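Local coordinates for probable transcriptional regulator, AsnC family (Thermus thermophilus, PDB 2DJW), which is of unknown function but is a stand-alone RAM domain of the Lrp/AsnC regulator family that binds zinc, and may be linked to transcriptional regulation, at residues E51-D54 and V55-G59. Numbering follows the deposited sequence.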
# COMPACT_ATOMS: atom_id res chain seq x y z
N GLU A 51 -15.02 11.39 24.22
CA GLU A 51 -15.32 12.66 23.59
C GLU A 51 -14.89 12.71 22.12
O GLU A 51 -15.30 13.61 21.37
CB GLU A 51 -14.74 13.84 24.38
CG GLU A 51 -15.52 15.13 24.09
CD GLU A 51 -14.90 16.39 24.63
OE1 GLU A 51 -15.63 17.38 24.74
OE2 GLU A 51 -13.70 16.41 24.93
N LEU A 52 -14.07 11.74 21.72
CA LEU A 52 -13.72 11.55 20.31
C LEU A 52 -14.94 11.32 19.42
O LEU A 52 -14.94 11.70 18.26
CB LEU A 52 -12.75 10.38 20.15
CG LEU A 52 -11.27 10.57 19.85
CD1 LEU A 52 -10.62 9.22 19.61
CD2 LEU A 52 -11.02 11.51 18.67
N ASP A 53 -15.97 10.66 19.96
CA ASP A 53 -17.22 10.47 19.24
C ASP A 53 -17.85 11.82 18.85
O ASP A 53 -18.29 12.01 17.71
CB ASP A 53 -18.22 9.65 20.07
CG ASP A 53 -19.34 9.05 19.21
OD1 ASP A 53 -19.05 8.32 18.24
OD2 ASP A 53 -20.52 9.30 19.52
N ASP A 54 -17.85 12.76 19.80
CA ASP A 54 -18.33 14.12 19.58
C ASP A 54 -17.60 14.86 18.47
O ASP A 54 -18.24 15.54 17.65
CB ASP A 54 -18.29 14.91 20.88
CG ASP A 54 -18.98 14.19 22.03
OD1 ASP A 54 -19.90 13.37 21.77
OD2 ASP A 54 -18.59 14.42 23.20
N VAL A 55 -16.27 14.74 18.43
CA VAL A 55 -15.46 15.47 17.44
C VAL A 55 -15.38 14.78 16.09
O VAL A 55 -15.49 15.45 15.07
CB VAL A 55 -14.05 15.99 17.98
CG1 VAL A 55 -13.65 15.35 19.26
CG2 VAL A 55 -12.94 15.86 16.94
N VAL A 56 -15.19 13.47 16.09
CA VAL A 56 -14.97 12.73 14.84
C VAL A 56 -16.28 12.23 14.24
O VAL A 56 -16.63 12.64 13.14
CB VAL A 56 -13.95 11.56 14.97
CG1 VAL A 56 -13.71 10.91 13.62
CG2 VAL A 56 -12.62 12.03 15.56
N THR A 57 -17.00 11.36 14.96
CA THR A 57 -18.18 10.70 14.40
C THR A 57 -19.39 11.64 14.23
O THR A 57 -20.07 11.58 13.23
CB THR A 57 -18.59 9.46 15.21
OG1 THR A 57 -17.44 8.66 15.48
CG2 THR A 57 -19.63 8.61 14.45
N GLN A 58 -19.65 12.49 15.21
CA GLN A 58 -20.80 13.39 15.15
C GLN A 58 -20.39 14.73 14.59
O GLN A 58 -21.23 15.50 14.12
CB GLN A 58 -21.47 13.59 16.52
CG GLN A 58 -21.61 12.36 17.44
CD GLN A 58 -22.48 11.23 16.88
OE1 GLN A 58 -22.41 10.09 17.36
NE2 GLN A 58 -23.31 11.53 15.87
N GLY A 59 -19.09 15.01 14.63
CA GLY A 59 -18.56 16.36 14.36
C GLY A 59 -17.92 16.51 13.00
O GLY A 59 -18.36 17.32 12.21
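Leu-52 lays its CD2 methyl alongside Val-56 one turn further on in helix 52-60, 3.5 Å from CG2, the two side chains pointing the same way. The valine has CG1 anti to its backbone N (chi1 -176°), which leaves CG2 beside that nitrogen and turned back to Leu-52. Both residues rest on Thr-71 of strand 66-77, and Val-55 covers Val-44 and Leu-46 of strand 40-46, so these three side chains seat the helix on the antiparallel sheet of the RAM domain. In the backbone between Leu-52 and Val-56, Val-56 N donates to Leu-52 O over 2.8 Å, the regular i to i+4 bond. From the next carbonyl the spacing widens: Gln-58 N donates to Asp-53 O over 2.9 Å, an i to i+5 bond that goes with the pi-type turn at 55-59.

Asp-53 leads a polar flank. Its CG stands anti to the backbone N (chi1 -162°), carrying the carboxylate toward the following turn. OD1 accepts a weak hydrogen bond from Thr-57 OG1 at 3.2 Å, with Thr-57 CB also close beside it. OD2 faces the end of Gln-58, whose chain is bent at chi2 and brings CG to 3.3 Å from Asp-53 O; the carboxylate and amide planes are steeply turned, 77° apart. Phe-75 of a second subunit packs on Asp-53 and Thr-57, while Arg-76 of that subunit makes a long, weak ion pair with OD2. Asp-54, a zinc ligand of this protein together with Glu-50 although no metal is bound to this chain, is exposed and touches Gln-27. For the buried Asp-53 carboxylate, the threonine hydroxyl and the distant arginine are weak partners; they would favour its charged form, though burial works against it, so the net effect may be modest.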